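Local coordinates for protein Non-sulfated chondroitin lyase E66 (Autographa californica nucleopolyhedrovirus, PDB 3VSN) that cleaves non-sulfated chondroitin as a lyase of the occlusion-derived virus envelope and is essential for oral infection of the insect host, at residues Ser192-Gln203 / Glu216-Ile226; Lys585-Lys596 / Ser620-Leu629. One frame throughout, in Å; residues are numbered along the deposited sequence.

Interaction 1. Residues Ser192-Gln203 / Glu216-Ile226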
loop_
_atom_site.group_PDB
_atom_site.type_symbol
_atom_site.label_atom_id
_atom_site.label_comp_id
_atom_site.label_asym_id
_atom_site.label_seq_id
_atom_site.Cartn_x
_atom_site.Cartn_y
_atom_site.Cartn_z
ATOM N N SER A 192 -1.236 14.533 -16.467
ATOM C CA SER A 192 -2.363 15.444 -16.681
ATOM C C SER A 192 -3.033 15.858 -15.370
ATOM O O SER A 192 -3.494 16.990 -15.238
ATOM C CB SER A 192 -3.381 14.850 -17.667
ATOM O OG SER A 192 -4.234 13.898 -17.051
ATOM N N MET A 193 -3.070 14.948 -14.399
ATOM C CA MET A 193 -3.640 15.264 -13.088
ATOM C C MET A 193 -2.857 16.366 -12.369
ATOM O O MET A 193 -3.450 17.227 -11.721
ATOM C CB MET A 193 -3.761 14.006 -12.221
ATOM C CG MET A 193 -4.808 13.027 -12.734
ATOM S SD MET A 193 -5.170 11.683 -11.589
ATOM C CE MET A 193 -3.883 10.518 -12.010
ATOM N N ARG A 194 -1.532 16.335 -12.503
ATOM C CA ARG A 194 -0.660 17.381 -11.969
ATOM C C ARG A 194 -0.897 18.710 -12.686
ATOM O O ARG A 194 -1.119 19.734 -12.043
ATOM C CB ARG A 194 0.818 16.983 -12.097
ATOM C CG ARG A 194 1.227 15.737 -11.320
ATOM C CD ARG A 194 1.243 15.956 -9.810
ATOM N NE ARG A 194 2.330 16.837 -9.371
ATOM C CZ ARG A 194 3.590 16.450 -9.184
ATOM N NH1 ARG A 194 3.945 15.190 -9.402
ATOM N NH2 ARG A 194 4.500 17.325 -8.780
ATOM N N MET A 195 -0.872 18.667 -14.018
ATOM C CA MET A 195 -0.979 19.857 -14.875
ATOM C C MET A 195 -2.277 20.644 -14.715
ATOM O O MET A 195 -2.271 21.874 -14.763
ATOM C CB MET A 195 -0.826 19.458 -16.342
ATOM C CG MET A 195 0.548 18.929 -16.709
ATOM S SD MET A 195 0.490 17.892 -18.183
ATOM C CE MET A 195 0.191 19.095 -19.477
ATOM N N GLY A 196 -3.388 19.936 -14.540
ATOM C CA GLY A 196 -4.699 20.578 -14.475
ATOM C C GLY A 196 -4.879 21.552 -13.325
ATOM O O GLY A 196 -5.653 22.502 -13.436
ATOM N N VAL A 197 -4.169 21.316 -12.221
ATOM C CA VAL A 197 -4.304 22.151 -11.025
ATOM C C VAL A 197 -3.759 23.580 -11.229
ATOM O O VAL A 197 -4.509 24.546 -11.047
ATOM C CB VAL A 197 -3.699 21.476 -9.766
ATOM C CG1 VAL A 197 -3.790 22.399 -8.560
ATOM C CG2 VAL A 197 -4.400 20.154 -9.472
ATOM N N PRO A 198 -2.466 23.727 -11.604
ATOM C CA PRO A 198 -1.989 25.084 -11.896
ATOM C C PRO A 198 -2.602 25.682 -13.163
ATOM O O PRO A 198 -2.756 26.904 -13.241
ATOM C CB PRO A 198 -0.474 24.910 -12.056
ATOM C CG PRO A 198 -0.276 23.463 -12.358
ATOM C CD PRO A 198 -1.354 22.757 -11.594
ATOM N N TYR A 199 -2.953 24.844 -14.141
ATOM C CA TYR A 199 -3.632 25.361 -15.332
ATOM C C TYR A 199 -4.961 26.028 -14.976
ATOM O O TYR A 199 -5.221 27.156 -15.407
ATOM C CB TYR A 199 -3.852 24.301 -16.418
ATOM C CG TYR A 199 -4.692 24.845 -17.561
ATOM C CD1 TYR A 199 -4.124 25.665 -18.537
ATOM C CD2 TYR A 199 -6.061 24.580 -17.637
ATOM C CE1 TYR A 199 -4.891 26.188 -19.567
ATOM C CE2 TYR A 199 -6.835 25.094 -18.667
ATOM C CZ TYR A 199 -6.242 25.894 -19.629
ATOM O OH TYR A 199 -7.001 26.408 -20.651
ATOM N N THR A 200 -5.796 25.329 -14.207
ATOM C CA THR A 200 -7.082 25.880 -13.775
ATOM C C THR A 200 -6.895 27.212 -13.047
ATOM O O THR A 200 -7.620 28.178 -13.316
ATOM C CB THR A 200 -7.861 24.888 -12.887
ATOM O OG1 THR A 200 -8.168 23.717 -13.646
ATOM C CG2 THR A 200 -9.166 25.502 -12.390
ATOM N N TYR A 201 -5.921 27.261 -12.140
ATOM C CA TYR A 201 -5.600 28.497 -11.436
ATOM C C TYR A 201 -5.175 29.619 -12.394
ATOM O O TYR A 201 -5.603 30.764 -12.230
ATOM C CB TYR A 201 -4.541 28.270 -10.350
ATOM C CG TYR A 201 -4.173 29.539 -9.605
ATOM C CD1 TYR A 201 -5.131 30.247 -8.875
ATOM C CD2 TYR A 201 -2.873 30.039 -9.644
ATOM C CE1 TYR A 201 -4.798 31.415 -8.202
ATOM C CE2 TYR A 201 -2.531 31.202 -8.974
ATOM C CZ TYR A 201 -3.493 31.887 -8.262
ATOM O OH TYR A 201 -3.139 33.035 -7.598
ATOM N N SER A 202 -4.361 29.290 -13.396
ATOM C CA SER A 202 -3.932 30.290 -14.383
ATOM C C SER A 202 -5.123 30.878 -15.144
ATOM O O SER A 202 -5.150 32.076 -15.429
ATOM C CB SER A 202 -2.873 29.736 -15.346
ATOM O OG SER A 202 -3.424 28.825 -16.282
ATOM N N GLN A 203 -6.109 30.035 -15.452
ATOM C CA GLN A 203 -7.342 30.492 -16.099
ATOM C C GLN A 203 -8.198 31.373 -15.187
ATOM O O GLN A 203 -8.826 32.332 -15.648
ATOM C CB GLN A 203 -8.153 29.309 -16.630
ATOM C CG GLN A 203 -7.595 28.680 -17.898
ATOM C CD GLN A 203 -7.785 29.551 -19.129
ATOM O OE1 GLN A 203 -7.001 30.466 -19.389
ATOM N NE2 GLN A 203 -8.823 29.259 -19.902
ATOM N N GLU A 216 -13.858 23.268 -20.962
ATOM C CA GLU A 216 -12.721 23.122 -21.876
ATOM C C GLU A 216 -12.403 21.653 -22.136
ATOM O O GLU A 216 -12.534 20.816 -21.238
ATOM C CB GLU A 216 -11.481 23.828 -21.326
ATOM C CG GLU A 216 -11.653 25.324 -21.093
ATOM C CD GLU A 216 -10.395 25.979 -20.553
ATOM O OE1 GLU A 216 -9.288 25.474 -20.841
ATOM O OE2 GLU A 216 -10.511 26.999 -19.843
ATOM N N GLN A 217 -11.985 21.356 -23.368
ATOM C CA GLN A 217 -11.677 19.991 -23.808
ATOM C C GLN A 217 -10.635 19.302 -22.919
ATOM O O GLN A 217 -10.802 18.134 -22.551
ATOM C CB GLN A 217 -11.216 19.998 -25.272
ATOM C CG GLN A 217 -10.801 18.635 -25.829
ATOM C CD GLN A 217 -10.220 18.718 -27.236
ATOM O OE1 GLN A 217 -10.207 19.781 -27.863
ATOM N NE2 GLN A 217 -9.736 17.589 -27.738
ATOM N N GLY A 218 -9.568 20.030 -22.586
ATOM C CA GLY A 218 -8.491 19.506 -21.743
ATOM C C GLY A 218 -8.960 19.104 -20.355
ATOM O O GLY A 218 -8.598 18.037 -19.855
ATOM N N ILE A 219 -9.771 19.960 -19.740
ATOM C CA ILE A 219 -10.342 19.703 -18.417
ATOM C C ILE A 219 -11.302 18.505 -18.456
ATOM O O ILE A 219 -11.332 17.696 -17.526
ATOM C CB ILE A 219 -11.021 20.975 -17.839
ATOM C CG1 ILE A 219 -9.975 22.070 -17.552
ATOM C CG2 ILE A 219 -11.842 20.671 -16.588
ATOM C CD1 ILE A 219 -9.067 21.809 -16.362
ATOM N N GLN A 220 -12.059 18.386 -19.547
ATOM C CA GLN A 220 -12.959 17.246 -19.752
ATOM C C GLN A 220 -12.198 15.918 -19.798
ATOM O O GLN A 220 -12.670 14.912 -19.270
ATOM C CB GLN A 220 -13.806 17.432 -21.015
ATOM C CG GLN A 220 -14.871 18.515 -20.898
ATOM C CD GLN A 220 -16.048 18.105 -20.031
ATOM O OE1 GLN A 220 -16.380 18.780 -19.054
ATOM N NE2 GLN A 220 -16.688 16.996 -20.383
ATOM N N GLU A 221 -11.019 15.925 -20.419
ATOM C CA GLU A 221 -10.146 14.750 -20.439
ATOM C C GLU A 221 -9.688 14.374 -19.025
ATOM O O GLU A 221 -9.697 13.194 -18.656
ATOM C CB GLU A 221 -8.938 14.977 -21.349
ATOM C CG GLU A 221 -9.284 15.039 -22.830
ATOM C CD GLU A 221 -8.083 15.292 -23.724
ATOM O OE1 GLU A 221 -6.930 15.258 -23.240
ATOM O OE2 GLU A 221 -8.295 15.522 -24.932
ATOM N N ILE A 222 -9.306 15.383 -18.242
ATOM C CA ILE A 222 -8.863 15.175 -16.862
ATOM C C ILE A 222 -10.006 14.666 -15.978
ATOM O O ILE A 222 -9.803 13.755 -15.170
ATOM C CB ILE A 222 -8.200 16.443 -16.264
ATOM C CG1 ILE A 222 -6.868 16.723 -16.970
ATOM C CG2 ILE A 222 -7.978 16.291 -14.760
ATOM C CD1 ILE A 222 -6.274 18.081 -16.670
ATOM N N LEU A 223 -11.198 15.240 -16.141
ATOM C CA LEU A 223 -12.379 14.796 -15.391
ATOM C C LEU A 223 -12.663 13.309 -15.611
ATOM O O LEU A 223 -13.057 12.600 -14.685
ATOM C CB LEU A 223 -13.613 15.636 -15.738
ATOM C CG LEU A 223 -13.605 17.122 -15.355
ATOM C CD1 LEU A 223 -14.882 17.790 -15.840
ATOM C CD2 LEU A 223 -13.422 17.335 -13.858
ATOM N N ASN A 224 -12.449 12.846 -16.839
ATOM C CA ASN A 224 -12.553 11.429 -17.155
ATOM C C ASN A 224 -11.470 10.628 -16.434
ATOM O O ASN A 224 -11.752 9.591 -15.827
ATOM C CB ASN A 224 -12.457 11.206 -18.665
ATOM C CG ASN A 224 -13.225 9.983 -19.121
ATOM O OD1 ASN A 224 -12.639 8.951 -19.446
ATOM N ND2 ASN A 224 -14.549 10.089 -19.139
ATOM N N THR A 225 -10.236 11.130 -16.493
ATOM C CA THR A 225 -9.087 10.482 -15.863
ATOM C C THR A 225 -9.266 10.323 -14.344
ATOM O O THR A 225 -8.896 9.289 -13.780
ATOM C CB THR A 225 -7.777 11.233 -16.203
ATOM O OG1 THR A 225 -7.562 11.189 -17.621
ATOM C CG2 THR A 225 -6.563 10.607 -15.501
ATOM N N ILE A 226 -9.853 11.331 -13.696
ATOM C CA ILE A 226 -9.996 11.337 -12.231
ATOM C C ILE A 226 -11.306 10.736 -11.705
ATOM O O ILE A 226 -11.541 10.727 -10.490
ATOM C CB ILE A 226 -9.823 12.756 -11.623
ATOM C CG1 ILE A 226 -10.931 13.701 -12.112
ATOM C CG2 ILE A 226 -8.428 13.302 -11.912
ATOM C CD1 ILE A 226 -11.022 15.014 -11.360
HETATM O O HOH W 1 -6.406 13.290 -18.596
#
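Two hydrogen bonds from helix 192-203 hold the carboxylate of E216, the N-cap residue of helix 217-225. Y199 OH donates to E216 OE1 over a very short 2.5 Å, with the oxygen at the ring edge, in its plane, and the carboxylate turned 90° to the ring. Q203 NE2 gives its N-H to E216 OE2 at 2.8 Å, on the syn side but tilted out of the carboxylate plane; the chain of Q203 folds back at chi2 (-72°) to bring the amide there, and R206 holds its OE1. Each carboxylate oxygen thus has its own donor.

The helices belong to the α/α-toroid part of this polysaccharide lyase. Their local axes pass 9.9 Å apart, with the N-to-C directions 132° from each other. Between them mostly aliphatic side chains pack against the first helix. I222 pushes CD1 against the backbone of the first helix, 3.7 Å from G196 CA, where the glycine has no side chain to block it. I219 CD1 lies 3.4 Å from T200 OG1, a hydroxyl already spent on G196 O. M193 and I226 run past each other in opposite senses, SD to CG2 3.7 Å; M193 also lies beside the catalytic proton donor Y254.

A water bridges S192 and T225 at the far end, donating to S192 OG, which also bonds A189 O, and lying 2.6 Å from T225 OG1.

Interaction 2. Residues Lys585-Lys596 / Ser620-Leu629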
loop_
_atom_site.group_PDB
_atom_site.type_symbol
_atom_site.label_atom_id
_atom_site.label_comp_id
_atom_site.label_asym_id
_atom_site.label_seq_id
_atom_site.Cartn_x
_atom_site.Cartn_y
_atom_site.Cartn_z
ATOM N N LYS A 585 -13.624 -17.146 17.398
ATOM C CA LYS A 585 -13.372 -18.496 16.901
ATOM C C LYS A 585 -13.260 -18.432 15.384
ATOM O O LYS A 585 -13.958 -17.648 14.736
ATOM C CB LYS A 585 -14.510 -19.452 17.280
ATOM C CG LYS A 585 -14.585 -19.846 18.754
ATOM C CD LYS A 585 -15.722 -20.837 18.982
ATOM C CE LYS A 585 -15.828 -21.286 20.438
ATOM N NZ LYS A 585 -16.782 -22.429 20.578
ATOM N N ALA A 586 -12.379 -19.246 14.817
ATOM C CA ALA A 586 -12.255 -19.315 13.368
ATOM C C ALA A 586 -12.182 -20.758 12.911
ATOM O O ALA A 586 -11.741 -21.634 13.660
ATOM C CB ALA A 586 -11.036 -18.533 12.889
ATOM N N LEU A 587 -12.620 -21.002 11.681
ATOM C CA LEU A 587 -12.521 -22.321 11.093
ATOM C C LEU A 587 -11.974 -22.217 9.688
ATOM O O LEU A 587 -12.489 -21.457 8.867
ATOM C CB LEU A 587 -13.882 -23.024 11.065
ATOM C CG LEU A 587 -13.833 -24.472 10.564
ATOM C CD1 LEU A 587 -13.159 -25.380 11.588
ATOM C CD2 LEU A 587 -15.231 -24.972 10.250
ATOM N N PHE A 588 -10.917 -22.976 9.435
ATOM C CA PHE A 588 -10.384 -23.127 8.099
ATOM C C PHE A 588 -10.738 -24.543 7.677
ATOM O O PHE A 588 -10.309 -25.507 8.309
ATOM C CB PHE A 588 -8.862 -22.929 8.096
ATOM C CG PHE A 588 -8.416 -21.586 8.621
ATOM C CD1 PHE A 588 -8.276 -20.500 7.759
ATOM C CD2 PHE A 588 -8.127 -21.408 9.974
ATOM C CE1 PHE A 588 -7.862 -19.259 8.235
ATOM C CE2 PHE A 588 -7.716 -20.167 10.456
ATOM C CZ PHE A 588 -7.585 -19.095 9.584
ATOM N N ASN A 589 -11.549 -24.674 6.639
ATOM C CA ASN A 589 -11.899 -25.997 6.117
ATOM C C ASN A 589 -12.000 -25.911 4.610
ATOM O O ASN A 589 -13.093 -25.882 4.045
ATOM C CB ASN A 589 -13.203 -26.528 6.728
ATOM C CG ASN A 589 -13.455 -27.992 6.389
ATOM O OD1 ASN A 589 -12.516 -28.768 6.191
ATOM N ND2 ASN A 589 -14.725 -28.377 6.321
ATOM N N TYR A 590 -10.838 -25.848 3.968
ATOM C CA TYR A 590 -10.760 -25.585 2.538
ATOM C C TYR A 590 -11.841 -26.332 1.744
ATOM O O TYR A 590 -11.955 -27.552 1.871
ATOM C CB TYR A 590 -9.366 -25.908 1.985
ATOM C CG TYR A 590 -9.208 -25.299 0.626
ATOM C CD1 TYR A 590 -9.584 -25.999 -0.516
ATOM C CD2 TYR A 590 -8.767 -23.989 0.487
ATOM C CE1 TYR A 590 -9.487 -25.423 -1.770
ATOM C CE2 TYR A 590 -8.665 -23.403 -0.759
ATOM C CZ TYR A 590 -9.024 -24.125 -1.881
ATOM O OH TYR A 590 -8.924 -23.542 -3.114
ATOM N N PRO A 591 -12.608 -25.615 0.894
ATOM C CA PRO A 591 -12.451 -24.223 0.446
ATOM C C PRO A 591 -13.071 -23.136 1.334
ATOM O O PRO A 591 -12.943 -21.944 1.024
ATOM C CB PRO A 591 -13.150 -24.234 -0.917
ATOM C CG PRO A 591 -14.251 -25.223 -0.741
ATOM C CD PRO A 591 -13.713 -26.290 0.179
ATOM N N TRP A 592 -13.728 -23.541 2.417
ATOM C CA TRP A 592 -14.451 -22.605 3.276
ATOM C C TRP A 592 -13.609 -22.027 4.376
ATOM O O TRP A 592 -12.728 -22.693 4.918
ATOM C CB TRP A 592 -15.698 -23.273 3.847
ATOM C CG TRP A 592 -16.716 -23.542 2.771
ATOM C CD1 TRP A 592 -16.944 -24.735 2.087
ATOM C CD2 TRP A 592 -17.653 -22.580 2.184
ATOM N NE1 TRP A 592 -17.938 -24.582 1.155
ATOM C CE2 TRP A 592 -18.410 -23.313 1.164
ATOM C CE3 TRP A 592 -17.942 -21.237 2.406
ATOM C CZ2 TRP A 592 -19.404 -22.703 0.407
ATOM C CZ3 TRP A 592 -18.943 -20.633 1.636
ATOM C CH2 TRP A 592 -19.658 -21.351 0.663
ATOM N N VAL A 593 -13.871 -20.764 4.698
ATOM C CA VAL A 593 -13.297 -20.127 5.880
ATOM C C VAL A 593 -14.431 -19.438 6.639
ATOM O O VAL A 593 -15.383 -18.943 6.024
ATOM C CB VAL A 593 -12.145 -19.146 5.522
ATOM C CG1 VAL A 593 -12.662 -17.900 4.807
ATOM C CG2 VAL A 593 -11.352 -18.754 6.766
ATOM N N MET A 594 -14.334 -19.426 7.966
ATOM C CA MET A 594 -15.381 -18.870 8.819
ATOM C C MET A 594 -14.777 -18.193 10.037
ATOM O O MET A 594 -13.790 -18.680 10.595
ATOM C CB MET A 594 -16.336 -19.980 9.284
ATOM C CG MET A 594 -17.500 -19.492 10.141
ATOM S SD MET A 594 -18.141 -20.743 11.280
ATOM C CE MET A 594 -16.955 -20.586 12.608
ATOM N N VAL A 595 -15.372 -17.074 10.443
ATOM C CA VAL A 595 -15.020 -16.410 11.695
ATOM C C VAL A 595 -16.297 -16.113 12.470
ATOM O O VAL A 595 -17.279 -15.646 11.893
ATOM C CB VAL A 595 -14.227 -15.102 11.462
ATOM C CG1 VAL A 595 -13.945 -14.393 12.784
ATOM C CG2 VAL A 595 -12.917 -15.397 10.746
ATOM N N LYS A 596 -16.274 -16.400 13.770
ATOM C CA LYS A 596 -17.403 -16.122 14.658
ATOM C C LYS A 596 -16.948 -15.226 15.795
ATOM O O LYS A 596 -15.958 -15.517 16.470
ATOM C CB LYS A 596 -17.997 -17.426 15.212
ATOM C CG LYS A 596 -19.033 -17.232 16.311
ATOM C CD LYS A 596 -19.682 -18.544 16.722
ATOM C CE LYS A 596 -20.468 -18.385 18.015
ATOM N NZ LYS A 596 -19.585 -18.355 19.215
ATOM N N SER A 620 -19.595 -26.643 9.996
ATOM C CA SER A 620 -18.683 -25.631 10.533
ATOM C C SER A 620 -18.966 -25.364 12.007
ATOM O O SER A 620 -18.046 -25.352 12.830
ATOM C CB SER A 620 -18.775 -24.332 9.727
ATOM O OG SER A 620 -18.429 -24.558 8.369
ATOM N N PHE A 621 -20.243 -25.162 12.334
ATOM C CA PHE A 621 -20.666 -24.913 13.713
ATOM C C PHE A 621 -20.361 -26.111 14.616
ATOM O O PHE A 621 -19.947 -25.941 15.763
ATOM C CB PHE A 621 -22.155 -24.543 13.780
ATOM C CG PHE A 621 -22.482 -23.170 13.233
ATOM C CD1 PHE A 621 -21.489 -22.213 13.021
ATOM C CD2 PHE A 621 -23.806 -22.821 12.966
ATOM C CE1 PHE A 621 -21.805 -20.951 12.529
ATOM C CE2 PHE A 621 -24.127 -21.559 12.483
ATOM C CZ PHE A 621 -23.126 -20.627 12.260
ATOM N N THR A 622 -20.565 -27.318 14.088
ATOM C CA THR A 622 -20.205 -28.558 14.785
ATOM C C THR A 622 -18.693 -28.619 15.067
ATOM O O THR A 622 -18.272 -28.944 16.183
ATOM C CB THR A 622 -20.670 -29.799 13.981
ATOM O OG1 THR A 622 -22.091 -29.735 13.779
ATOM C CG2 THR A 622 -20.321 -31.102 14.703
ATOM N N SER A 623 -17.885 -28.276 14.066
ATOM C CA SER A 623 -16.424 -28.286 14.210
ATOM C C SER A 623 -15.896 -27.328 15.282
ATOM O O SER A 623 -14.926 -27.647 15.971
ATOM C CB SER A 623 -15.748 -28.010 12.869
ATOM O OG SER A 623 -15.940 -29.107 11.989
ATOM N N ILE A 624 -16.533 -26.170 15.432
ATOM C CA ILE A 624 -16.113 -25.200 16.456
ATOM C C ILE A 624 -16.784 -25.448 17.816
ATOM O O ILE A 624 -16.677 -24.628 18.728
ATOM C CB ILE A 624 -16.297 -23.730 15.993
ATOM C CG1 ILE A 624 -17.784 -23.385 15.830
ATOM C CG2 ILE A 624 -15.509 -23.468 14.714
ATOM C CD1 ILE A 624 -18.088 -21.900 15.904
ATOM N N GLY A 625 -17.478 -26.576 17.943
ATOM C CA GLY A 625 -18.026 -27.014 19.228
ATOM C C GLY A 625 -19.387 -26.442 19.571
ATOM O O GLY A 625 -19.794 -26.450 20.734
ATOM N N GLU A 626 -20.096 -25.946 18.562
ATOM C CA GLU A 626 -21.418 -25.355 18.781
ATOM C C GLU A 626 -22.455 -25.936 17.802
ATOM O O GLU A 626 -23.012 -25.212 16.972
ATOM C CB GLU A 626 -21.332 -23.823 18.717
ATOM C CG GLU A 626 -20.269 -23.245 19.651
ATOM C CD GLU A 626 -20.274 -21.730 19.733
ATOM O OE1 GLU A 626 -21.370 -21.140 19.807
ATOM O OE2 GLU A 626 -19.173 -21.131 19.748
ATOM N N PRO A 627 -22.724 -27.255 17.915
ATOM C CA PRO A 627 -23.503 -27.970 16.892
ATOM C C PRO A 627 -24.951 -27.499 16.733
ATOM O O PRO A 627 -25.509 -27.614 15.640
ATOM C CB PRO A 627 -23.461 -29.426 17.367
ATOM C CG PRO A 627 -23.235 -29.339 18.841
ATOM C CD PRO A 627 -22.345 -28.146 19.031
ATOM N N ALA A 628 -25.541 -26.962 17.798
ATOM C CA ALA A 628 -26.953 -26.577 17.775
ATOM C C ALA A 628 -27.194 -25.065 17.657
ATOM O O ALA A 628 -28.286 -24.583 17.970
ATOM C CB ALA A 628 -27.676 -27.151 18.991
ATOM N N LEU A 629 -26.185 -24.320 17.202
ATOM C CA LEU A 629 -26.326 -22.868 17.023
ATOM C C LEU A 629 -27.505 -22.504 16.129
ATOM O O LEU A 629 -27.673 -23.073 15.050
ATOM C CB LEU A 629 -25.058 -22.251 16.428
ATOM C CG LEU A 629 -23.966 -21.655 17.311
ATOM C CD1 LEU A 629 -23.026 -20.848 16.428
ATOM C CD2 LEU A 629 -24.513 -20.793 18.443
HETATM O O HOH W 2 -16.906 -26.779 7.441
HETATM O O HOH W 3 -21.648 -18.832 21.217
#
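K596 leaves its strand with CG anti to the backbone N (chi1 171°) and turns at chi4 (-77°), while K585 stays extended beyond CG; the two ammonium groups thereby meet at the carboxylate of E626. OE2 takes both: K585 NZ on its anti side at 2.8 Å and K596 NZ on its syn side at 2.9 Å. K585 NZ also donates to I624 O, nearly in line with the carbonyl bond, and a water links K596 NZ to E626 OE1.

Behind the charges, I624 packs between the helix end and the β-hairpin. Its CD1 meets M594 CE tip to tip at 3.7 Å and packs on K596 CD, while CG2 faces L587 CB. L587 CD2 presses on S620 CA (3.5 Å), and M594 SD makes an oblique Met-aromatic contact with F621; L629 lays CD1 over the centre of one face of that ring. A Schellman motif with G625 as C-prime residue ends the helix and turns the chain toward E626.

With two ammonium groups on one oxygen, E626 is probably kept ionised, and its single carboxylate would draw both hairpin lysines to the loop after the helix.

How the interactions relate
Interaction 1 closes before interaction 2 opens along the chain, and they lie on opposite sides of the molecule's centre, with centres 52 Å apart and nearest atoms about 32 Å apart. They share no helix or sheet. Interaction 1 pairs helices 189-205 and 217-225 in the helical lyase region, next to the active-site residues N191 and Y254. Interaction 2 sets the end of helix 614-623 and its following loop on strands 584-589 and 592-597 of an antiparallel sheet in the C-terminal β-rich part, away from the catalytic residues. One therefore belongs to the catalytic neighbourhood, while the other is structural packing remote from it.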